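Local coordinates for protein ATP phosphoribosyltransferase (Methanobacterium thermoautotrophicum, PDB 2VD3) that catalyses the first step of histidine biosynthesis, probably condensing ATP with 5-phosphoribose 1-diphosphate to give phosphoribosyl-ATP and diphosphate, at residues Lys4-Val9 / Glu48-Arg53; Ala54-Glu59 / Val77-Asp82; Leu89-Ala94 / Ser182-Ile187. All coordinates share one frame; numbering follows the deposited sequence.

Overall arrangement
Contact 1 is the most buried of the three. It joins two parallel strands of the large mixed sheet and is mostly backbone bonds and aliphatic packing, with one salt bridge at the partly exposed end. Contact 2 is partly buried. It joins two helices and their flanking residues, and charged groups carry it beside the second subunit. Contact 3 is also partly buried and lies near the centre of the chain. There a loop and strand 173-188 combine backbone bonds, an aromatic face and a charged cluster. Contacts 1 and 3 reach the same sheet, where I7 touches L186. Strand 47-52 leads into helix 57-63, whose I57 packs on A8 and S52. P58 meets I187, joining contacts 2 and 3.

Contact 1 of 3, residues Lys4-Val9 / Glu48-Arg53; sequences KIRIAV and EVMFSR
R6-V9 and E48-F51 pair as neighbouring parallel strands in the large mixed sheet of a protein with the periplasmic-binding-protein-like fold. Strand 68-72 lies along the other edge of strand 5-10. Backbone bonds tie I5, I7 and V9 to E48, M50 and S52. I7 is used twice: its N gives to E48 O (2.9 Å) and its O accepts from M50 N (2.9 Å).

R6, A8, E48 and M50 share one face. R6 and E48 run side by side, with guanidinium and carboxylate planes only 9° apart. R6 NE reaches E48 OE1 at 2.8 Å in a salt bridge, on the anti side of the carboxylate but tilted out of its plane. CG of R6 is anti to the backbone N (chi1 -179°), and the bend at chi3 turns the guanidinium to E48. R6 CD also rests on M50 CB (3.8 Å). R6 NH2 bonds A65 O, and I152 of the second subunit packs on R6 and M50.

On the other face, beside F51, I7 CG2 lies along V49 CG2 (3.8 Å), and V9 CG2 meets V49 CG1 (3.9 Å). The backbone bonds fix the register, while the R6-E48 pair probably balances charge at the partly exposed end.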
# COMPACT_ATOMS: atom_id res chain seq x y z
N LYS A 4 16.06 -21.84 -26.11
CA LYS A 4 15.13 -21.13 -25.24
C LYS A 4 15.18 -19.64 -25.54
O LYS A 4 16.24 -19.10 -25.89
CB LYS A 4 15.49 -21.36 -23.77
CG LYS A 4 15.14 -22.73 -23.23
CD LYS A 4 15.20 -22.77 -21.71
N ILE A 5 14.04 -18.97 -25.39
CA ILE A 5 14.03 -17.51 -25.44
C ILE A 5 13.51 -16.87 -24.16
O ILE A 5 12.68 -17.44 -23.44
CB ILE A 5 13.30 -16.93 -26.69
CG1 ILE A 5 11.86 -17.44 -26.79
CG2 ILE A 5 14.14 -17.17 -27.97
CD1 ILE A 5 10.97 -16.67 -27.76
N ARG A 6 14.02 -15.68 -23.89
CA ARG A 6 13.62 -14.90 -22.74
C ARG A 6 13.02 -13.61 -23.27
O ARG A 6 13.66 -12.89 -24.03
CB ARG A 6 14.83 -14.64 -21.84
CG ARG A 6 14.52 -13.84 -20.57
CD ARG A 6 15.79 -13.40 -19.86
NE ARG A 6 16.40 -14.52 -19.16
CZ ARG A 6 17.68 -14.63 -18.84
NH1 ARG A 6 18.11 -15.71 -18.21
NH2 ARG A 6 18.54 -13.66 -19.15
N ILE A 7 11.78 -13.35 -22.88
CA ILE A 7 11.10 -12.09 -23.21
C ILE A 7 10.96 -11.16 -22.00
O ILE A 7 10.47 -11.57 -20.93
CB ILE A 7 9.75 -12.30 -23.94
CG1 ILE A 7 9.02 -10.97 -24.16
CG2 ILE A 7 8.86 -13.28 -23.20
CD1 ILE A 7 8.24 -10.91 -25.48
N ALA A 8 11.39 -9.92 -22.19
CA ALA A 8 11.34 -8.90 -21.17
C ALA A 8 9.97 -8.24 -21.18
O ALA A 8 9.53 -7.70 -22.19
CB ALA A 8 12.44 -7.87 -21.40
N VAL A 9 9.28 -8.31 -20.05
CA VAL A 9 7.92 -7.80 -19.94
C VAL A 9 7.89 -6.81 -18.79
O VAL A 9 8.45 -7.09 -17.73
CB VAL A 9 6.91 -8.97 -19.73
CG1 VAL A 9 5.52 -8.47 -19.36
CG2 VAL A 9 6.87 -9.86 -20.98
N GLU A 48 10.57 -18.20 -21.62
CA GLU A 48 10.49 -17.65 -20.27
C GLU A 48 10.30 -16.13 -20.29
O GLU A 48 10.55 -15.45 -21.30
CB GLU A 48 11.70 -18.06 -19.43
CG GLU A 48 12.83 -17.06 -19.44
CD GLU A 48 14.15 -17.63 -18.96
OE1 GLU A 48 15.18 -17.00 -19.27
OE2 GLU A 48 14.15 -18.69 -18.28
N VAL A 49 9.83 -15.60 -19.16
CA VAL A 49 9.56 -14.18 -19.03
C VAL A 49 10.47 -13.60 -17.97
O VAL A 49 10.59 -14.17 -16.87
CB VAL A 49 8.06 -13.92 -18.71
CG1 VAL A 49 7.84 -12.49 -18.20
CG2 VAL A 49 7.21 -14.20 -19.94
N MET A 50 11.14 -12.51 -18.32
CA MET A 50 11.86 -11.71 -17.34
C MET A 50 11.11 -10.41 -17.04
O MET A 50 10.87 -9.60 -17.94
CB MET A 50 13.28 -11.38 -17.82
CG MET A 50 14.06 -10.60 -16.76
SD MET A 50 15.78 -10.23 -17.15
CE MET A 50 15.57 -9.20 -18.61
N PHE A 51 10.74 -10.23 -15.78
CA PHE A 51 10.13 -8.99 -15.34
C PHE A 51 11.15 -7.88 -15.17
O PHE A 51 12.02 -7.92 -14.30
CB PHE A 51 9.32 -9.21 -14.06
CG PHE A 51 8.13 -10.09 -14.26
CD1 PHE A 51 7.99 -11.27 -13.55
CD2 PHE A 51 7.13 -9.73 -15.17
CE1 PHE A 51 6.88 -12.09 -13.74
CE2 PHE A 51 6.03 -10.53 -15.38
CZ PHE A 51 5.89 -11.71 -14.66
N SER A 52 11.03 -6.87 -16.02
CA SER A 52 11.96 -5.77 -16.08
C SER A 52 11.17 -4.48 -16.06
O SER A 52 10.04 -4.46 -16.54
CB SER A 52 12.74 -5.86 -17.38
OG SER A 52 13.47 -7.07 -17.47
N ARG A 53 11.74 -3.42 -15.51
CA ARG A 53 11.15 -2.09 -15.64
C ARG A 53 11.19 -1.62 -17.09
O ARG A 53 12.17 -1.85 -17.81
CB ARG A 53 11.83 -1.08 -14.71
CG ARG A 53 11.20 -1.07 -13.31
CD ARG A 53 11.90 -0.11 -12.38
NE ARG A 53 11.40 -0.22 -11.01
CZ ARG A 53 11.92 0.41 -9.96
NH1 ARG A 53 11.39 0.24 -8.75
NH2 ARG A 53 12.98 1.21 -10.10

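Contact 2 of 3, residues Ala54-Glu59 / Val77-Asp82; sequences AADIPE and VERGSD
R79 of helix 73-79 reaches back to A55 and D56, just ahead of P58 on helix 57-63. Both helices belong to the periplasmic-binding-protein-like fold. G80 follows R79 and has positive phi, which favours glycine as the chain leaves the helix.

R79 grips A55 O side-on through two hydrogen bonds, from NE at 3.0 Å and NH1 at 3.2 Å. Both arrive from the same face of the carbonyl plane. NE is tilted from that plane, while NH1 sits above it, 47° out.

R79 NH1 also makes a salt bridge to D56 OD2 (2.8 Å), which lies at the edge of the guanidinium, in its plane. The carboxylate is turned 67° from that plane. The second subunit adds a partner to each group: R79 NH2 bonds its E141 O, and D56 OD2 accepts from its T143 N. The pair is thus part of the subunit interface.

In the packing, the CG methylene of E59 lies over one guanidinium face, 3.3 Å from R79 NH2. P58 CB touches S81 OG at 3.2 Å.

One hydrogen bond joins the side chains of E59 and S81. A bend at chi2 (-60°) turns the E59 carboxylate to S81, and S81 OG gives a short bond of 2.5 Å to E59 OE2.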
# COMPACT_ATOMS: atom_id res chain seq x y z
N ALA A 54 10.11 -0.96 -17.51
CA ALA A 54 9.88 -0.62 -18.91
C ALA A 54 10.98 0.21 -19.57
O ALA A 54 11.23 0.05 -20.76
CB ALA A 54 8.52 0.08 -19.07
N ALA A 55 11.63 1.10 -18.82
CA ALA A 55 12.66 1.95 -19.38
C ALA A 55 13.98 1.20 -19.59
O ALA A 55 14.85 1.67 -20.32
CB ALA A 55 12.87 3.20 -18.53
N ASP A 56 14.11 0.04 -18.96
CA ASP A 56 15.32 -0.77 -19.04
C ASP A 56 15.23 -1.82 -20.15
O ASP A 56 16.24 -2.38 -20.58
CB ASP A 56 15.57 -1.48 -17.70
CG ASP A 56 16.03 -0.54 -16.62
OD1 ASP A 56 15.72 -0.81 -15.45
OD2 ASP A 56 16.73 0.46 -16.91
N ILE A 57 14.01 -2.11 -20.60
CA ILE A 57 13.81 -3.13 -21.63
C ILE A 57 14.54 -2.87 -22.97
O ILE A 57 15.10 -3.79 -23.55
CB ILE A 57 12.31 -3.43 -21.82
CG1 ILE A 57 11.73 -4.00 -20.51
CG2 ILE A 57 12.11 -4.39 -22.99
CD1 ILE A 57 10.27 -4.45 -20.56
N PRO A 58 14.53 -1.62 -23.49
CA PRO A 58 15.32 -1.42 -24.70
C PRO A 58 16.78 -1.91 -24.57
O PRO A 58 17.24 -2.68 -25.41
CB PRO A 58 15.25 0.09 -24.90
CG PRO A 58 13.95 0.46 -24.33
CD PRO A 58 13.81 -0.39 -23.10
N GLU A 59 17.47 -1.51 -23.50
CA GLU A 59 18.85 -1.94 -23.25
C GLU A 59 19.03 -3.45 -23.00
O GLU A 59 19.94 -4.05 -23.57
CB GLU A 59 19.48 -1.13 -22.10
CG GLU A 59 19.82 0.31 -22.50
CD GLU A 59 20.82 0.39 -23.65
OE1 GLU A 59 22.03 0.42 -23.38
OE2 GLU A 59 20.39 0.45 -24.82
N VAL A 77 13.04 4.88 -28.25
CA VAL A 77 13.66 6.02 -28.92
C VAL A 77 14.54 6.83 -27.97
O VAL A 77 15.65 7.21 -28.36
CB VAL A 77 12.62 6.91 -29.63
CG1 VAL A 77 13.22 8.26 -29.99
CG2 VAL A 77 12.12 6.21 -30.89
N GLU A 78 14.06 7.07 -26.75
CA GLU A 78 14.80 7.88 -25.77
C GLU A 78 16.18 7.29 -25.47
O GLU A 78 17.18 8.01 -25.46
CB GLU A 78 14.00 8.04 -24.47
CG GLU A 78 14.68 8.91 -23.41
CD GLU A 78 14.75 10.40 -23.77
OE1 GLU A 78 14.01 10.84 -24.68
OE2 GLU A 78 15.55 11.12 -23.14
N ARG A 79 16.22 5.99 -25.24
CA ARG A 79 17.48 5.28 -25.02
C ARG A 79 18.33 5.19 -26.27
O ARG A 79 19.55 5.00 -26.18
CB ARG A 79 17.21 3.87 -24.54
CG ARG A 79 16.69 3.80 -23.15
CD ARG A 79 17.82 3.84 -22.16
NE ARG A 79 17.42 3.14 -20.96
CZ ARG A 79 18.24 2.60 -20.07
NH1 ARG A 79 17.72 1.99 -19.00
NH2 ARG A 79 19.55 2.67 -20.24
N GLY A 80 17.70 5.29 -27.44
CA GLY A 80 18.41 5.09 -28.69
C GLY A 80 19.03 3.71 -28.81
O GLY A 80 20.02 3.53 -29.51
N SER A 81 18.43 2.73 -28.12
CA SER A 81 18.95 1.36 -28.06
C SER A 81 18.96 0.68 -29.42
O SER A 81 18.08 0.95 -30.25
CB SER A 81 18.10 0.53 -27.08
OG SER A 81 18.16 1.08 -25.77
N ASP A 82 19.92 -0.21 -29.63
CA ASP A 82 20.03 -0.91 -30.91
C ASP A 82 19.23 -2.21 -30.88
O ASP A 82 19.72 -3.25 -30.43
CB ASP A 82 21.50 -1.14 -31.27
CG ASP A 82 21.68 -2.10 -32.44
OD1 ASP A 82 22.67 -2.85 -32.42
OD2 ASP A 82 20.84 -2.12 -33.36

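Contact 3 of 3, residues Leu89-Ala94 / Ser182-Ile187; sequences LKYGRA and SSVKLI
Y91 and V184 meet where the loop between strands 84-88 and 94-101 runs beside strand 173-188. Two chain passes lie together here, one running 160° against the other, consistent with the two-strand hinge between lobes of a periplasmic-binding-protein-like fold.

Backbone bonds hold both ends. A94 and S182 form an antiparallel hydrogen-bonded pair, with S182 N to A94 O at 2.9 Å. Farther along, V184 N gives to Y91 O (3.2 Å), and L89 N gives to V184 O (2.8 Å).

V184 is the main apolar partner. Its CG2 stands over one face of the Y91 ring, 3.9 Å from the centroid, as a CH-pi contact. CG1 lies by the hydroxyl end, 3.5 Å from CZ. The ring swings over V184 because chi1 of Y91 (78°) sets CG between the backbone N and the carbonyl carbon. Y91 OH bonds I15 O. A leucine in place of Y91 would probably leave V184 without its flat ring cover and I15 O without its hydroxyl partner. L89 CD1 packs against V184 CG1 (3.7 Å). G92 has positive phi and its CA lies close to V184 CG2, which suits a residue with no side chain.

The polar groups gather round D88. R93 extends from CG to NE, and NE bonds S183 OG at 3.3 Å; that oxygen lies 17° out of the guanidinium plane. R93 NH2 and K185 NZ each make a salt bridge to D88, and S183 OG bonds it too. R93 N also bonds D32 of the third subunit.

The apolar side of the crossing is thus V184 with Y91 and L89. On the polar side, D88 probably offsets the charges of R93 and K185, one at each of its oxygens.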
# COMPACT_ATOMS: atom_id res chain seq x y z
N LEU A 89 2.02 -3.30 -31.18
CA LEU A 89 1.08 -4.09 -30.37
C LEU A 89 -0.29 -3.45 -30.13
O LEU A 89 -1.14 -4.03 -29.45
CB LEU A 89 1.74 -4.51 -29.06
CG LEU A 89 3.00 -5.36 -29.26
CD1 LEU A 89 3.71 -5.61 -27.95
CD2 LEU A 89 2.68 -6.67 -29.97
N LYS A 90 -0.48 -2.26 -30.70
CA LYS A 90 -1.79 -1.60 -30.79
C LYS A 90 -2.44 -1.21 -29.47
O LYS A 90 -3.64 -0.98 -29.41
CB LYS A 90 -2.76 -2.40 -31.68
CG LYS A 90 -2.60 -2.10 -33.16
CD LYS A 90 -3.24 -3.15 -34.05
CE LYS A 90 -4.76 -3.01 -34.12
NZ LYS A 90 -5.41 -4.29 -34.55
N TYR A 91 -1.64 -1.12 -28.42
CA TYR A 91 -2.12 -0.61 -27.14
C TYR A 91 -1.09 0.36 -26.55
O TYR A 91 0.03 0.48 -27.07
CB TYR A 91 -2.44 -1.77 -26.17
CG TYR A 91 -1.24 -2.41 -25.50
CD1 TYR A 91 -0.48 -3.39 -26.15
CD2 TYR A 91 -0.87 -2.04 -24.20
CE1 TYR A 91 0.62 -3.99 -25.51
CE2 TYR A 91 0.22 -2.62 -23.57
CZ TYR A 91 0.96 -3.60 -24.22
OH TYR A 91 2.03 -4.16 -23.57
N GLY A 92 -1.48 1.05 -25.49
CA GLY A 92 -0.57 1.96 -24.80
C GLY A 92 -0.13 3.11 -25.67
O GLY A 92 1.01 3.53 -25.64
N ARG A 93 -1.06 3.62 -26.46
CA ARG A 93 -0.78 4.74 -27.35
C ARG A 93 -0.87 6.07 -26.61
O ARG A 93 -1.73 6.28 -25.76
CB ARG A 93 -1.66 4.68 -28.59
CG ARG A 93 -1.46 3.36 -29.30
CD ARG A 93 -2.06 3.32 -30.68
NE ARG A 93 -1.47 2.21 -31.42
CZ ARG A 93 -1.86 1.82 -32.62
NH1 ARG A 93 -2.86 2.43 -33.24
NH2 ARG A 93 -1.25 0.80 -33.22
N ALA A 94 0.07 6.96 -26.93
CA ALA A 94 0.24 8.21 -26.21
C ALA A 94 1.10 9.12 -27.04
O ALA A 94 1.95 8.66 -27.81
CB ALA A 94 0.89 7.96 -24.86
N SER A 182 3.69 7.55 -29.81
CA SER A 182 4.20 6.35 -29.17
C SER A 182 3.16 5.25 -29.11
O SER A 182 1.95 5.49 -28.96
CB SER A 182 4.71 6.66 -27.77
OG SER A 182 5.29 5.52 -27.21
N SER A 183 3.65 4.03 -29.22
CA SER A 183 2.82 2.87 -29.12
C SER A 183 3.71 1.77 -28.57
O SER A 183 4.95 1.88 -28.62
CB SER A 183 2.28 2.51 -30.49
OG SER A 183 1.52 1.32 -30.45
N VAL A 184 3.09 0.72 -28.03
CA VAL A 184 3.83 -0.42 -27.49
C VAL A 184 4.31 -1.34 -28.62
O VAL A 184 3.57 -1.68 -29.54
CB VAL A 184 3.01 -1.20 -26.44
CG1 VAL A 184 3.77 -2.43 -25.99
CG2 VAL A 184 2.72 -0.32 -25.24
N LYS A 185 5.56 -1.76 -28.52
CA LYS A 185 6.18 -2.55 -29.57
C LYS A 185 6.67 -3.88 -29.03
O LYS A 185 6.95 -3.99 -27.85
CB LYS A 185 7.34 -1.77 -30.18
CG LYS A 185 6.98 -0.38 -30.63
CD LYS A 185 6.16 -0.40 -31.90
CE LYS A 185 5.82 1.00 -32.37
NZ LYS A 185 5.18 1.00 -33.72
N LEU A 186 6.72 -4.88 -29.90
CA LEU A 186 7.50 -6.10 -29.63
C LEU A 186 8.84 -5.92 -30.31
O LEU A 186 8.90 -5.64 -31.52
CB LEU A 186 6.80 -7.35 -30.19
CG LEU A 186 7.59 -8.67 -30.09
CD1 LEU A 186 7.60 -9.22 -28.66
CD2 LEU A 186 7.08 -9.74 -31.07
N ILE A 187 9.92 -6.07 -29.54
CA ILE A 187 11.27 -5.87 -30.09
C ILE A 187 12.13 -7.11 -29.95
O ILE A 187 11.77 -8.05 -29.23
CB ILE A 187 12.01 -4.66 -29.46
CG1 ILE A 187 12.10 -4.78 -27.94
CG2 ILE A 187 11.38 -3.35 -29.91
CD1 ILE A 187 13.02 -3.75 -27.29